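Local atomic coordinates of aldehyde dehydrogenase (Bartonella henselae, PDB entry 3I44), a protein that probably oxidises aldehydes to the corresponding carboxylic acids with a nicotinamide coenzyme. Residues Pro306-Tyr316 and Val408-Thr416; Leu269-Asn277 and Arg398-Gly406. The protein carries 1 engineered substitution. One frame throughout, in Å; residues are numbered along the deposited sequence.

Contact 1: residues Pro306-Tyr316 and Val408-Thr416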
loop_
_atom_site.group_PDB
_atom_site.type_symbol
_atom_site.label_atom_id
_atom_site.label_comp_id
_atom_site.label_asym_id
_atom_site.label_seq_id
_atom_site.Cartn_x
_atom_site.Cartn_y
_atom_site.Cartn_z
ATOM N N PRO A 306 -13.206 4.995 -22.168
ATOM C CA PRO A 306 -14.620 5.041 -21.817
ATOM C C PRO A 306 -15.418 4.041 -22.677
ATOM O O PRO A 306 -15.990 4.388 -23.723
ATOM C CB PRO A 306 -14.998 6.493 -22.118
ATOM C CG PRO A 306 -14.134 6.855 -23.269
ATOM C CD PRO A 306 -12.818 6.157 -22.990
ATOM N N THR A 307 -15.482 2.812 -22.200
ATOM C CA THR A 307 -16.006 1.699 -22.975
ATOM C C THR A 307 -17.476 1.366 -22.714
ATOM O O THR A 307 -18.069 0.633 -23.490
ATOM C CB THR A 307 -15.101 0.449 -22.798
ATOM O OG1 THR A 307 -14.945 0.130 -21.403
ATOM C CG2 THR A 307 -13.713 0.730 -23.367
ATOM N N ARG A 308 -18.067 1.903 -21.654
ATOM C CA ARG A 308 -19.500 1.746 -21.384
ATOM C C ARG A 308 -20.146 3.119 -21.448
ATOM O O ARG A 308 -19.951 3.959 -20.554
ATOM C CB ARG A 308 -19.771 1.122 -20.022
ATOM C CG ARG A 308 -19.266 -0.320 -19.889
ATOM C CD ARG A 308 -19.552 -0.830 -18.485
ATOM N NE ARG A 308 -18.800 -0.079 -17.470
ATOM C CZ ARG A 308 -19.243 0.239 -16.255
ATOM N NH1 ARG A 308 -20.456 -0.109 -15.854
ATOM N NH2 ARG A 308 -18.473 0.962 -15.440
ATOM N N MET A 309 -20.892 3.370 -22.517
ATOM C CA MET A 309 -21.538 4.661 -22.677
ATOM C C MET A 309 -22.959 4.550 -22.171
ATOM O O MET A 309 -23.781 3.821 -22.762
ATOM C CB MET A 309 -21.489 5.102 -24.127
ATOM C CG MET A 309 -21.981 6.550 -24.365
ATOM S SD MET A 309 -21.940 7.062 -26.122
ATOM C CE MET A 309 -20.238 7.497 -26.403
ATOM N N LEU A 310 -23.252 5.273 -21.085
ATOM C CA LEU A 310 -24.562 5.235 -20.433
ATOM C C LEU A 310 -25.260 6.533 -20.804
ATOM O O LEU A 310 -24.803 7.613 -20.433
ATOM C CB LEU A 310 -24.428 5.054 -18.910
ATOM C CG LEU A 310 -23.337 4.077 -18.389
ATOM C CD1 LEU A 310 -23.311 4.062 -16.880
ATOM C CD2 LEU A 310 -23.518 2.646 -18.913
ATOM N N VAL A 311 -26.331 6.425 -21.589
ATOM C CA VAL A 311 -26.984 7.585 -22.199
ATOM C C VAL A 311 -28.402 7.812 -21.677
ATOM O O VAL A 311 -29.222 6.873 -21.588
ATOM C CB VAL A 311 -27.021 7.455 -23.730
ATOM C CG1 VAL A 311 -27.563 8.753 -24.372
ATOM C CG2 VAL A 311 -25.620 7.139 -24.267
ATOM N N GLU A 312 -28.692 9.051 -21.307
ATOM C CA GLU A 312 -30.030 9.397 -20.856
ATOM C C GLU A 312 -31.058 9.005 -21.952
ATOM O O GLU A 312 -30.803 9.141 -23.150
ATOM C CB GLU A 312 -30.095 10.878 -20.486
ATOM C CG GLU A 312 -31.387 11.318 -19.804
ATOM C CD GLU A 312 -31.263 12.700 -19.123
ATOM O OE1 GLU A 312 -32.011 12.937 -18.171
ATOM O OE2 GLU A 312 -30.395 13.529 -19.488
ATOM N N GLN A 313 -32.191 8.442 -21.533
ATOM C CA GLN A 313 -33.179 7.847 -22.468
ATOM C C GLN A 313 -33.515 8.777 -23.627
ATOM O O GLN A 313 -33.425 8.376 -24.790
ATOM C CB GLN A 313 -34.465 7.447 -21.724
ATOM C CG GLN A 313 -35.471 6.673 -22.583
ATOM C CD GLN A 313 -34.921 5.343 -23.042
ATOM O OE1 GLN A 313 -34.687 5.129 -24.235
ATOM N NE2 GLN A 313 -34.689 4.441 -22.089
ATOM N N ALA A 314 -33.827 10.033 -23.300
ATOM C CA ALA A 314 -34.158 11.061 -24.305
ATOM C C ALA A 314 -33.187 11.142 -25.487
ATOM O O ALA A 314 -33.615 11.472 -26.559
ATOM C CB ALA A 314 -34.286 12.436 -23.648
ATOM N N ILE A 315 -31.886 10.867 -25.317
ATOM C CA ILE A 315 -30.936 10.988 -26.453
ATOM C C ILE A 315 -30.288 9.655 -26.860
ATOM O O ILE A 315 -29.298 9.612 -27.604
ATOM C CB ILE A 315 -29.846 12.068 -26.215
ATOM C CG1 ILE A 315 -29.088 11.778 -24.924
ATOM C CG2 ILE A 315 -30.481 13.513 -26.185
ATOM C CD1 ILE A 315 -27.675 12.288 -24.921
ATOM N N TYR A 316 -30.883 8.560 -26.395
ATOM C CA TYR A 316 -30.380 7.219 -26.677
ATOM C C TYR A 316 -30.372 6.891 -28.179
ATOM O O TYR A 316 -29.366 6.417 -28.717
ATOM C CB TYR A 316 -31.220 6.204 -25.886
ATOM C CG TYR A 316 -30.765 4.773 -25.991
ATOM C CD1 TYR A 316 -29.422 4.433 -25.847
ATOM C CD2 TYR A 316 -31.693 3.739 -26.215
ATOM C CE1 TYR A 316 -29.011 3.110 -25.933
ATOM C CE2 TYR A 316 -31.290 2.410 -26.288
ATOM C CZ TYR A 316 -29.952 2.101 -26.153
ATOM O OH TYR A 316 -29.541 0.801 -26.238
ATOM N N VAL A 408 -14.190 -1.374 -29.343
ATOM C CA VAL A 408 -15.488 -1.934 -29.121
ATOM C C VAL A 408 -16.248 -1.147 -28.036
ATOM O O VAL A 408 -15.882 -1.139 -26.869
ATOM C CB VAL A 408 -15.366 -3.417 -28.738
ATOM C CG1 VAL A 408 -16.754 -4.021 -28.440
ATOM C CG2 VAL A 408 -14.641 -4.174 -29.866
ATOM N N LEU A 409 -17.317 -0.484 -28.439
ATOM C CA LEU A 409 -18.101 0.344 -27.532
ATOM C C LEU A 409 -19.407 -0.339 -27.187
ATOM O O LEU A 409 -20.039 -0.914 -28.072
ATOM C CB LEU A 409 -18.385 1.670 -28.227
ATOM C CG LEU A 409 -19.277 2.670 -27.510
ATOM C CD1 LEU A 409 -18.595 3.148 -26.235
ATOM C CD2 LEU A 409 -19.583 3.863 -28.410
ATOM N N SER A 410 -19.817 -0.254 -25.916
ATOM C CA SER A 410 -21.115 -0.720 -25.465
ATOM C C SER A 410 -22.029 0.442 -25.026
ATOM O O SER A 410 -21.652 1.203 -24.133
ATOM C CB SER A 410 -20.917 -1.705 -24.301
ATOM O OG SER A 410 -20.192 -2.851 -24.712
ATOM N N LEU A 411 -23.213 0.575 -25.644
ATOM C CA LEU A 411 -24.217 1.597 -25.270
ATOM C C LEU A 411 -25.392 0.967 -24.580
ATOM O O LEU A 411 -25.846 -0.132 -24.969
ATOM C CB LEU A 411 -24.792 2.332 -26.499
ATOM C CG LEU A 411 -24.066 3.515 -27.103
ATOM C CD1 LEU A 411 -22.673 3.064 -27.461
ATOM C CD2 LEU A 411 -24.819 4.055 -28.338
ATOM N N LEU A 412 -25.917 1.686 -23.603
ATOM C CA LEU A 412 -27.183 1.359 -22.981
ATOM C C LEU A 412 -27.790 2.639 -22.383
ATOM O O LEU A 412 -27.072 3.598 -22.119
ATOM C CB LEU A 412 -26.998 0.311 -21.904
ATOM C CG LEU A 412 -25.888 0.510 -20.873
ATOM C CD1 LEU A 412 -26.292 -0.233 -19.630
ATOM C CD2 LEU A 412 -24.469 0.027 -21.382
ATOM N N PRO A 413 -29.116 2.671 -22.209
ATOM C CA PRO A 413 -29.778 3.863 -21.683
ATOM C C PRO A 413 -29.965 3.853 -20.180
ATOM O O PRO A 413 -29.874 2.803 -19.536
ATOM C CB PRO A 413 -31.150 3.811 -22.354
ATOM C CG PRO A 413 -31.454 2.346 -22.392
ATOM C CD PRO A 413 -30.095 1.653 -22.635
ATOM N N PHE A 414 -30.203 5.034 -19.618
ATOM C CA PHE A 414 -30.689 5.135 -18.248
ATOM C C PHE A 414 -31.811 6.153 -18.191
ATOM O O PHE A 414 -31.918 7.005 -19.063
ATOM C CB PHE A 414 -29.577 5.494 -17.261
ATOM C CG PHE A 414 -29.044 6.883 -17.411
ATOM C CD1 PHE A 414 -29.643 7.955 -16.737
ATOM C CD2 PHE A 414 -27.947 7.133 -18.219
ATOM C CE1 PHE A 414 -29.145 9.248 -16.877
ATOM C CE2 PHE A 414 -27.443 8.420 -18.360
ATOM C CZ PHE A 414 -28.032 9.476 -17.681
ATOM N N ASN A 415 -32.613 6.058 -17.133
ATOM C CA ASN A 415 -33.748 6.943 -16.924
ATOM C C ASN A 415 -33.600 7.908 -15.765
ATOM O O ASN A 415 -34.121 9.009 -15.838
ATOM C CB ASN A 415 -35.007 6.108 -16.745
ATOM C CG ASN A 415 -35.395 5.385 -18.020
ATOM O OD1 ASN A 415 -35.752 6.015 -19.019
ATOM N ND2 ASN A 415 -35.292 4.055 -18.002
ATOM N N THR A 416 -32.899 7.521 -14.704
ATOM C CA THR A 416 -32.685 8.422 -13.582
ATOM C C THR A 416 -31.205 8.554 -13.218
ATOM O O THR A 416 -30.356 7.718 -13.608
ATOM C CB THR A 416 -33.404 7.922 -12.330
ATOM O OG1 THR A 416 -32.839 6.664 -11.958
ATOM C CG2 THR A 416 -34.916 7.780 -12.553
HETATM O O HOH W 1 -17.492 -2.131 -24.356
#
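Pro413 lies over one face of the Tyr316 ring, its CB 3.8 Å from the ring centroid and close to the ring normal, while Pro413 CD sits 3.5 Å from Tyr316 CZ. One residue on, the Phe414 ring folds back over the neighbouring strand, 308-312: with chi1 at 69°, CG stands between the backbone N and the carbonyl carbon, which swings the ring across so that Glu312 CA rests over its face, 3.8 Å from the centroid, in a CH-pi contact. Next to it Leu310 and Leu412 run side by side, CD2 to CD2 at 3.7 Å. These side chains hang on two parallel strands of the mixed sheet in the catalytic domain of the aldehyde dehydrogenase fold. Backbone bonds zigzag between them: Met309 N gives a short bond to Ser410 O (2.8 Å), Leu412 N answers to Met309 O, Val311 N to Leu412 O, and Phe414 N to Val311 O. At the start of the pair a water donates to Thr307 O and Val408 O and accepts from Ser410 OG. Helix 417-425 covers the face carrying Leu310, Leu412 and Phe414; on the reverse face, helix 287-296 packs on Met309, with Leu409 beside it. Tyr316 OH is held by Asp392, Glu312 OE2 by the backbone N of Ala281, and Phe280 meets the Phe414 ring edge-to-face.

Contact 2: residues Leu269-Asn277 and Arg398-Gly406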
loop_
_atom_site.group_PDB
_atom_site.type_symbol
_atom_site.label_atom_id
_atom_site.label_comp_id
_atom_site.label_asym_id
_atom_site.label_seq_id
_atom_site.Cartn_x
_atom_site.Cartn_y
_atom_site.Cartn_z
ATOM N N LEU A 269 0.261 -0.881 -8.010
ATOM C CA LEU A 269 -0.381 -1.504 -9.179
ATOM C C LEU A 269 -1.218 -0.503 -10.008
ATOM O O LEU A 269 -2.097 0.201 -9.445
ATOM C CB LEU A 269 -1.330 -2.617 -8.689
ATOM C CG LEU A 269 -0.715 -3.765 -7.892
ATOM C CD1 LEU A 269 -1.760 -4.796 -7.433
ATOM C CD2 LEU A 269 0.422 -4.472 -8.694
ATOM N N GLU A 270 -0.976 -0.502 -11.323
ATOM C CA GLU A 270 -1.808 0.206 -12.305
ATOM C C GLU A 270 -2.423 -0.872 -13.220
ATOM O O GLU A 270 -1.700 -1.494 -14.032
ATOM C CB GLU A 270 -0.945 1.148 -13.142
ATOM C CG GLU A 270 -0.360 2.363 -12.396
ATOM C CD GLU A 270 -1.339 3.525 -12.278
ATOM O OE1 GLU A 270 -2.419 3.457 -12.925
ATOM O OE2 GLU A 270 -1.025 4.506 -11.543
ATOM N N LEU A 271 -3.708 -1.131 -13.033
ATOM C CA LEU A 271 -4.364 -2.283 -13.674
ATOM C C LEU A 271 -5.442 -1.844 -14.696
ATOM O O LEU A 271 -5.445 -0.706 -15.170
ATOM C CB LEU A 271 -4.941 -3.225 -12.603
ATOM C CG LEU A 271 -3.922 -3.602 -11.515
ATOM C CD1 LEU A 271 -4.485 -4.491 -10.386
ATOM C CD2 LEU A 271 -2.679 -4.222 -12.106
ATOM N N GLY A 272 -6.366 -2.735 -15.027
ATOM C CA GLY A 272 -7.323 -2.438 -16.080
ATOM C C GLY A 272 -8.510 -1.611 -15.626
ATOM O O GLY A 272 -8.603 -1.185 -14.474
ATOM N N GLY A 273 -9.410 -1.367 -16.571
ATOM C CA GLY A 273 -10.603 -0.594 -16.296
ATOM C C GLY A 273 -11.764 -0.952 -17.181
ATOM O O GLY A 273 -11.616 -1.632 -18.216
ATOM N N LYS A 274 -12.933 -0.496 -16.767
ATOM C CA LYS A 274 -14.134 -0.610 -17.588
ATOM C C LYS A 274 -14.970 0.668 -17.414
ATOM O O LYS A 274 -16.107 0.657 -16.951
ATOM C CB LYS A 274 -14.931 -1.879 -17.285
ATOM C CG LYS A 274 -16.050 -2.166 -18.308
ATOM C CD LYS A 274 -15.558 -2.954 -19.544
ATOM C CE LYS A 274 -16.570 -2.892 -20.717
ATOM N NZ LYS A 274 -16.048 -3.512 -21.957
ATOM N N GLY A 275 -14.359 1.761 -17.849
ATOM C CA GLY A 275 -14.881 3.089 -17.650
ATOM C C GLY A 275 -16.284 3.296 -18.144
ATOM O O GLY A 275 -16.624 2.905 -19.263
ATOM N N ALA A 276 -17.106 3.888 -17.289
ATOM C CA ALA A 276 -18.403 4.382 -17.695
ATOM C C ALA A 276 -18.290 5.855 -18.151
ATOM O O ALA A 276 -17.541 6.643 -17.560
ATOM C CB ALA A 276 -19.350 4.262 -16.574
ATOM N N ASN A 277 -19.018 6.192 -19.222
ATOM C CA ASN A 277 -19.180 7.564 -19.744
ATOM C C ASN A 277 -20.667 7.899 -19.699
ATOM O O ASN A 277 -21.451 7.434 -20.565
ATOM C CB ASN A 277 -18.665 7.666 -21.181
ATOM C CG ASN A 277 -18.602 9.117 -21.699
ATOM O OD1 ASN A 277 -18.957 10.055 -20.991
ATOM N ND2 ASN A 277 -18.124 9.287 -22.942
ATOM N N ARG A 398 -20.999 -10.263 -21.162
ATOM C CA ARG A 398 -19.563 -10.224 -21.076
ATOM C C ARG A 398 -18.989 -8.868 -21.526
ATOM O O ARG A 398 -18.003 -8.409 -20.944
ATOM C CB ARG A 398 -18.916 -11.344 -21.896
ATOM C CG ARG A 398 -19.204 -12.774 -21.359
ATOM C CD ARG A 398 -18.408 -13.824 -22.162
ATOM N NE ARG A 398 -16.969 -13.587 -22.054
ATOM C CZ ARG A 398 -16.063 -13.975 -22.950
ATOM N NH1 ARG A 398 -16.413 -14.636 -24.052
ATOM N NH2 ARG A 398 -14.789 -13.688 -22.749
ATOM N N ILE A 399 -19.565 -8.269 -22.574
ATOM C CA ILE A 399 -19.023 -7.018 -23.127
ATOM C C ILE A 399 -19.215 -5.856 -22.151
ATOM O O ILE A 399 -18.490 -4.864 -22.232
ATOM C CB ILE A 399 -19.597 -6.643 -24.554
ATOM C CG1 ILE A 399 -21.138 -6.628 -24.592
ATOM C CG2 ILE A 399 -19.060 -7.587 -25.603
ATOM C CD1 ILE A 399 -21.715 -6.150 -25.937
ATOM N N PHE A 400 -20.193 -5.975 -21.247
ATOM C CA PHE A 400 -20.385 -5.001 -20.177
ATOM C C PHE A 400 -19.338 -5.176 -19.069
ATOM O O PHE A 400 -18.872 -4.196 -18.502
ATOM C CB PHE A 400 -21.783 -5.134 -19.606
ATOM C CG PHE A 400 -22.166 -4.070 -18.588
ATOM C CD1 PHE A 400 -22.743 -2.880 -18.992
ATOM C CD2 PHE A 400 -22.008 -4.293 -17.219
ATOM C CE1 PHE A 400 -23.135 -1.937 -18.076
ATOM C CE2 PHE A 400 -22.393 -3.335 -16.292
ATOM C CZ PHE A 400 -22.979 -2.159 -16.728
ATOM N N ARG A 401 -18.932 -6.420 -18.789
ATOM C CA ARG A 401 -18.135 -6.699 -17.585
ATOM C C ARG A 401 -16.657 -6.787 -17.821
ATOM O O ARG A 401 -15.874 -6.426 -16.942
ATOM C CB ARG A 401 -18.565 -7.999 -16.916
ATOM C CG ARG A 401 -19.997 -8.051 -16.587
ATOM C CD ARG A 401 -20.206 -8.586 -15.196
ATOM N NE ARG A 401 -21.452 -8.027 -14.712
ATOM C CZ ARG A 401 -21.593 -7.092 -13.776
ATOM N NH1 ARG A 401 -20.563 -6.582 -13.090
ATOM N NH2 ARG A 401 -22.823 -6.706 -13.495
ATOM N N GLU A 402 -16.264 -7.275 -18.982
ATOM C CA GLU A 402 -14.867 -7.609 -19.210
ATOM C C GLU A 402 -14.198 -6.527 -19.983
ATOM O O GLU A 402 -14.791 -5.935 -20.899
ATOM C CB GLU A 402 -14.720 -8.942 -19.952
ATOM C CG GLU A 402 -15.078 -10.141 -19.106
ATOM C CD GLU A 402 -15.121 -11.443 -19.894
ATOM O OE1 GLU A 402 -14.254 -11.692 -20.756
ATOM O OE2 GLU A 402 -16.038 -12.228 -19.627
ATOM N N GLU A 403 -12.938 -6.283 -19.650
ATOM C CA GLU A 403 -12.166 -5.299 -20.381
ATOM C C GLU A 403 -11.822 -5.927 -21.723
ATOM O O GLU A 403 -11.213 -6.962 -21.742
ATOM C CB GLU A 403 -10.897 -4.931 -19.635
ATOM C CG GLU A 403 -10.135 -3.824 -20.316
ATOM C CD GLU A 403 -8.930 -3.373 -19.516
ATOM O OE1 GLU A 403 -8.225 -4.258 -18.979
ATOM O OE2 GLU A 403 -8.684 -2.147 -19.452
ATOM N N ILE A 404 -12.171 -5.274 -22.834
ATOM C CA ILE A 404 -12.018 -5.842 -24.167
ATOM C C ILE A 404 -10.685 -5.456 -24.797
ATOM O O ILE A 404 -10.057 -6.288 -25.463
ATOM C CB ILE A 404 -13.173 -5.424 -25.079
ATOM C CG1 ILE A 404 -14.509 -5.889 -24.493
ATOM C CG2 ILE A 404 -12.963 -5.932 -26.550
ATOM C CD1 ILE A 404 -15.773 -5.230 -25.136
ATOM N N PHE A 405 -10.234 -4.210 -24.593
ATOM C CA PHE A 405 -8.965 -3.758 -25.160
ATOM C C PHE A 405 -8.924 -3.796 -26.702
ATOM O O PHE A 405 -7.891 -4.043 -27.295
ATOM C CB PHE A 405 -7.772 -4.541 -24.544
ATOM C CG PHE A 405 -6.851 -3.676 -23.715
ATOM C CD1 PHE A 405 -5.524 -3.558 -24.039
ATOM C CD2 PHE A 405 -7.340 -2.951 -22.638
ATOM C CE1 PHE A 405 -4.665 -2.739 -23.277
ATOM C CE2 PHE A 405 -6.499 -2.145 -21.872
ATOM C CZ PHE A 405 -5.159 -2.034 -22.202
ATOM N N GLY A 406 -10.071 -3.548 -27.327
ATOM C CA GLY A 406 -10.171 -3.377 -28.768
ATOM C C GLY A 406 -11.156 -2.241 -29.011
ATOM O O GLY A 406 -11.744 -1.724 -28.043
HETATM O O HOH W 2 -13.666 -2.782 -22.833
#
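Lys274 sends its side chain from CB toward residues 398-406 and passes a row of backbone carbonyls on the way. CG touches Phe400 O at 3.5 Å; the chain then bends at chi2 (86°), and CD comes to 3.4 Å from Glu402 O. CE lies 3.1 Å from Ile399 O, and NZ donates to Ile399 O (2.8 Å) and Glu402 O (2.9 Å), each approached at a tilt of 25-28° from the carbonyl plane, with Ile404 CD1 alongside. A water, accepting from both Lys274 NZ and Ile404 N, is its third partner. The ammonium thus gathers carbonyl oxygens at the end of the short helix 398-401 and just past it, where its positive charge probably offsets their negative ends. Residues 269-274 spell the Leu-Glu-Leu-Gly-Gly-Lys signature of the aldehyde dehydrogenases, which leads from the coenzyme-binding sheet into the catalytic one. Glu403 grips the same signature in return: its extended chain carries OE2 to Gly273 N, a straight bond of 3.1 Å met from above the carboxylate plane, and OE1 packs on Gly272 CA. Gly272 O is taken by Ser474 OG. Glu402, turned away, pairs side-on with Arg398, whose remaining nitrogen, NH1, bridges to Asp356.

Going from the N terminus, the segments come in the order 269-277, 306-316, 398-406 and 408-416. Contact 2 joins the first to the third and closes a loop of 120 residues; contact 1 joins the second to the fourth, spanning 91. The two loops therefore cross, and helix 398-401 is followed, after residues 402-407, by strand 408-414. Strands 276-279 and 308-312 are neighbours in the sheet that also holds strand 408-414, where Arg308 O receives Asn277 N at 2.8 Å. Arg308 also ties the contacts by its side chain, NH2 to Lys274 O, with a cation-pi approach to Phe400. Strand 266-270, by contrast, belongs to the other large sheet.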